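Local atomic coordinates of HIAXHD3 (Humicola insolens, PDB entry 3ZXK), a protein that acts as an exo-acting arabinofuranosidase of glycoside hydrolase family 43, removing arabinofuranose side chains, and whose active site has been a scaffold for introducing endo-xylanase activity. Residues A[354-365]-A[514-525]. Residues are numbered along the deposited sequence; the frame is centred on the assembly and turned at random.
Sequences LILRTATVTGDL and NFSTKSLGGEVK
Phe-515 pushes its ring into the bend of 362-365, and it is worth following outward from CB, which lies against Thr-360 O. CG sits between its own backbone N and carbonyl carbon (chi1 64°), and from there the ring crosses the Thr-362 and Leu-365 side chains at about a right angle. CD2 takes the Thr-362 methyl, with CG2 at 3.7 Å. Thr-362 O lies at the ring edge, near its plane, 3.3 Å from CE2. CE1 meets Leu-365 CD1 at 3.6 Å, and CZ ends near the Leu-365 backbone. With an alanine here, Leu-365 CD1 and the Thr-362 methyl would probably face a gap. The adjoining backbone is held by Ser-516 N to Thr-360 O and Thr-362 N to Ser-516 O.

In this concanavalin A-like beta-sandwich, strands 509-516 and 523-533 belong to different sheets, and 354-365 runs along both, pairing antiparallel with 523-525. Within the strand pair, Leu-356 O accepts Val-524 N at 3.0 Å and, from the opposite face of its carbonyl plane, Asn-514 ND2 at 2.9 Å; that second bond lies within the Asn-514 amide plane. Thr-358 CG2 rests against the same amide, while its OG1 donates to a water shared with Ser-519 O and Gly-522 N. On the face that carries Ile-355, Arg-357 and Glu-523 run side by side into a salt bridge, NE to OE1 3.0 Å, their planes 40° apart.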
loop_
_atom_site.group_PDB
_atom_site.type_symbol
_atom_site.label_atom_id
_atom_site.label_comp_id
_atom_site.label_asym_id
_atom_site.label_seq_id
_atom_site.Cartn_x
_atom_site.Cartn_y
_atom_site.Cartn_z
ATOM N N LEU A 354 4.014 20.866 -8.487
ATOM C CA LEU A 354 4.839 20.448 -7.381
ATOM C C LEU A 354 6.304 20.837 -7.624
ATOM O O LEU A 354 6.902 20.432 -8.626
ATOM C CB LEU A 354 4.741 18.916 -7.223
ATOM C CG LEU A 354 5.741 18.204 -6.267
ATOM C CD1 LEU A 354 5.475 18.625 -4.815
ATOM C CD2 LEU A 354 5.679 16.682 -6.399
ATOM N N ILE A 355 6.888 21.625 -6.723
ATOM C CA ILE A 355 8.330 21.918 -6.786
ATOM C C ILE A 355 9.092 20.901 -5.960
ATOM O O ILE A 355 8.791 20.688 -4.773
ATOM C CB ILE A 355 8.641 23.331 -6.238
ATOM C CG1 ILE A 355 7.873 24.386 -7.042
ATOM C CG2 ILE A 355 10.151 23.582 -6.171
ATOM C CD1 ILE A 355 8.483 24.667 -8.391
ATOM N N LEU A 356 10.016 20.196 -6.613
ATOM C CA LEU A 356 10.962 19.309 -5.925
ATOM C C LEU A 356 12.339 19.964 -5.971
ATOM O O LEU A 356 12.973 20.039 -7.064
ATOM C CB LEU A 356 11.025 17.943 -6.615
ATOM C CG LEU A 356 9.773 17.059 -6.625
ATOM C CD1 LEU A 356 10.013 15.761 -7.418
ATOM C CD2 LEU A 356 9.395 16.722 -5.191
ATOM N N ARG A 357 12.791 20.517 -4.840
ATOM C CA ARG A 357 14.176 20.974 -4.723
ATOM C C ARG A 357 15.066 19.808 -4.369
ATOM O O ARG A 357 14.678 18.981 -3.559
ATOM C CB ARG A 357 14.311 22.054 -3.648
ATOM C CG ARG A 357 13.497 23.305 -3.982
ATOM C CD ARG A 357 13.775 24.439 -3.031
ATOM N NE ARG A 357 13.275 25.702 -3.586
ATOM C CZ ARG A 357 13.190 26.825 -2.893
ATOM N NH1 ARG A 357 13.535 26.848 -1.597
ATOM N NH2 ARG A 357 12.718 27.907 -3.497
ATOM N N THR A 358 16.250 19.699 -4.971
ATOM C CA THR A 358 17.142 18.616 -4.535
ATOM C C THR A 358 17.354 18.641 -3.005
ATOM O O THR A 358 17.620 19.703 -2.413
ATOM C CB THR A 358 18.488 18.667 -5.269
ATOM O OG1 THR A 358 19.080 19.972 -5.105
ATOM C CG2 THR A 358 18.272 18.420 -6.760
ATOM N N ALA A 359 17.236 17.478 -2.386
ATOM C CA ALA A 359 17.283 17.404 -0.933
ATOM C C ALA A 359 18.477 16.598 -0.428
ATOM O O ALA A 359 18.808 16.672 0.751
ATOM C CB ALA A 359 15.983 16.835 -0.379
ATOM N N THR A 360 19.136 15.861 -1.322
ATOM C CA THR A 360 20.253 14.978 -0.945
ATOM C C THR A 360 21.346 15.046 -2.000
ATOM O O THR A 360 21.059 15.045 -3.207
ATOM C CB THR A 360 19.778 13.516 -0.922
ATOM O OG1 THR A 360 18.632 13.404 -0.078
ATOM C CG2 THR A 360 20.857 12.607 -0.434
ATOM N N VAL A 361 22.591 15.090 -1.547
ATOM C CA VAL A 361 23.757 14.951 -2.431
ATOM C C VAL A 361 24.201 13.504 -2.344
ATOM O O VAL A 361 24.592 13.027 -1.288
ATOM C CB VAL A 361 24.914 15.911 -2.014
ATOM C CG1 VAL A 361 26.183 15.646 -2.834
ATOM C CG2 VAL A 361 24.434 17.355 -2.123
ATOM N N THR A 362 24.109 12.808 -3.473
ATOM C CA THR A 362 24.395 11.376 -3.557
ATOM C C THR A 362 24.575 10.962 -5.028
ATOM O O THR A 362 24.070 11.651 -5.935
ATOM C CB THR A 362 23.266 10.535 -2.880
ATOM O OG1 THR A 362 23.629 9.151 -2.852
ATOM C CG2 THR A 362 21.916 10.703 -3.591
ATOM N N GLY A 363 25.298 9.858 -5.253
ATOM C CA GLY A 363 25.311 9.174 -6.563
ATOM C C GLY A 363 24.270 8.066 -6.635
ATOM O O GLY A 363 24.098 7.422 -7.675
ATOM N N ASP A 364 23.544 7.885 -5.537
ATOM C CA ASP A 364 22.720 6.679 -5.331
ATOM C C ASP A 364 21.250 7.089 -5.233
ATOM O O ASP A 364 20.843 7.637 -4.216
ATOM C CB ASP A 364 23.207 6.013 -4.034
ATOM C CG ASP A 364 22.533 4.685 -3.734
ATOM O OD1 ASP A 364 21.567 4.305 -4.427
ATOM O OD2 ASP A 364 22.995 4.005 -2.772
ATOM N N LEU A 365 20.438 6.773 -6.253
ATOM C CA LEU A 365 18.985 7.059 -6.176
ATOM C C LEU A 365 18.333 6.531 -4.886
ATOM O O LEU A 365 17.455 7.158 -4.328
ATOM C CB LEU A 365 18.240 6.485 -7.394
ATOM C CG LEU A 365 16.729 6.775 -7.455
ATOM C CD1 LEU A 365 16.321 8.248 -7.417
ATOM C CD2 LEU A 365 16.150 6.125 -8.706
ATOM N N ASN A 514 14.417 13.726 -7.771
ATOM C CA ASN A 514 15.315 14.819 -8.091
ATOM C C ASN A 514 16.375 14.862 -6.987
ATOM O O ASN A 514 16.054 15.046 -5.822
ATOM C CB ASN A 514 14.557 16.140 -8.178
ATOM C CG ASN A 514 15.456 17.268 -8.628
ATOM O OD1 ASN A 514 16.465 17.021 -9.296
ATOM N ND2 ASN A 514 15.096 18.493 -8.277
ATOM N N PHE A 515 17.633 14.617 -7.359
ATOM C CA PHE A 515 18.743 14.707 -6.403
ATOM C C PHE A 515 19.971 15.280 -7.085
ATOM O O PHE A 515 19.965 15.499 -8.310
ATOM C CB PHE A 515 19.043 13.352 -5.722
ATOM C CG PHE A 515 19.522 12.270 -6.651
ATOM C CD1 PHE A 515 18.609 11.439 -7.306
ATOM C CD2 PHE A 515 20.874 12.059 -6.859
ATOM C CE1 PHE A 515 19.043 10.439 -8.169
ATOM C CE2 PHE A 515 21.319 11.062 -7.726
ATOM C CZ PHE A 515 20.412 10.235 -8.371
ATOM N N SER A 516 21.018 15.540 -6.302
ATOM C CA SER A 516 22.242 16.028 -6.926
ATOM C C SER A 516 23.460 15.242 -6.559
ATOM O O SER A 516 23.563 14.635 -5.501
ATOM C CB SER A 516 22.501 17.512 -6.668
ATOM O OG SER A 516 23.631 17.964 -7.427
ATOM N N THR A 517 24.373 15.195 -7.519
ATOM C CA THR A 517 25.646 14.530 -7.282
ATOM C C THR A 517 26.713 15.514 -6.774
ATOM O O THR A 517 27.754 15.086 -6.314
ATOM C CB THR A 517 26.141 13.807 -8.534
ATOM O OG1 THR A 517 26.327 14.767 -9.578
ATOM C CG2 THR A 517 25.099 12.759 -8.983
ATOM N N LYS A 518 26.430 16.818 -6.835
ATOM C CA LYS A 518 27.422 17.839 -6.495
ATOM C C LYS A 518 27.008 18.691 -5.323
ATOM O O LYS A 518 27.707 18.728 -4.318
ATOM C CB LYS A 518 27.690 18.739 -7.696
ATOM C CG LYS A 518 28.492 18.051 -8.778
ATOM C CD LYS A 518 28.759 18.994 -9.937
ATOM C CE LYS A 518 29.709 18.357 -10.935
ATOM N NZ LYS A 518 30.977 17.969 -10.268
ATOM N N SER A 519 25.890 19.401 -5.468
ATOM C CA SER A 519 25.440 20.329 -4.432
ATOM C C SER A 519 23.966 20.629 -4.548
ATOM O O SER A 519 23.404 20.502 -5.609
ATOM C CB SER A 519 26.226 21.631 -4.530
ATOM O OG SER A 519 25.664 22.434 -5.538
ATOM N N LEU A 520 23.353 21.052 -3.451
ATOM C CA LEU A 520 21.952 21.429 -3.488
ATOM C C LEU A 520 21.750 22.804 -4.121
ATOM O O LEU A 520 22.714 23.506 -4.404
ATOM C CB LEU A 520 21.344 21.374 -2.088
ATOM C CG LEU A 520 21.611 20.089 -1.307
ATOM C CD1 LEU A 520 20.975 20.221 0.070
ATOM C CD2 LEU A 520 21.063 18.853 -2.030
ATOM N N GLY A 521 20.494 23.158 -4.359
ATOM C CA GLY A 521 20.151 24.462 -4.928
ATOM C C GLY A 521 19.282 24.340 -6.160
ATOM O O GLY A 521 18.546 25.283 -6.498
ATOM N N GLY A 522 19.355 23.181 -6.822
ATOM C CA GLY A 522 18.536 22.907 -8.013
ATOM C C GLY A 522 17.108 22.542 -7.695
ATOM O O GLY A 522 16.773 22.172 -6.552
ATOM N N GLU A 523 16.244 22.688 -8.691
ATOM C CA GLU A 523 14.844 22.269 -8.549
ATOM C C GLU A 523 14.207 21.980 -9.888
ATOM O O GLU A 523 14.626 22.492 -10.948
ATOM C CB GLU A 523 14.017 23.316 -7.777
ATOM C CG GLU A 523 13.728 24.584 -8.542
ATOM C CD GLU A 523 13.032 25.615 -7.660
ATOM O OE1 GLU A 523 13.548 25.942 -6.574
ATOM O OE2 GLU A 523 11.962 26.115 -8.033
ATOM N N VAL A 524 13.184 21.141 -9.829
ATOM C CA VAL A 524 12.328 20.908 -10.949
ATOM C C VAL A 524 10.892 21.141 -10.531
ATOM O O VAL A 524 10.564 21.122 -9.342
ATOM C CB VAL A 524 12.521 19.484 -11.542
ATOM C CG1 VAL A 524 13.984 19.237 -11.927
ATOM C CG2 VAL A 524 12.001 18.419 -10.606
ATOM N N LYS A 525 10.019 21.323 -11.524
ATOM C CA LYS A 525 8.608 21.448 -11.259
ATOM C C LYS A 525 7.915 20.270 -11.935
ATOM O O LYS A 525 8.079 20.061 -13.152
ATOM C CB LYS A 525 8.064 22.778 -11.828
ATOM C CG LYS A 525 6.549 22.975 -11.596
ATOM C CD LYS A 525 6.064 24.389 -11.912
ATOM C CE LYS A 525 6.191 24.749 -13.376
ATOM N NZ LYS A 525 5.663 26.120 -13.609
HETATM O O HOH W 1 20.959 20.955 -6.750
HETATM O O HOH W 2 17.931 22.255 -3.525
HETATM O O HOH W 3 16.831 14.661 -3.221
#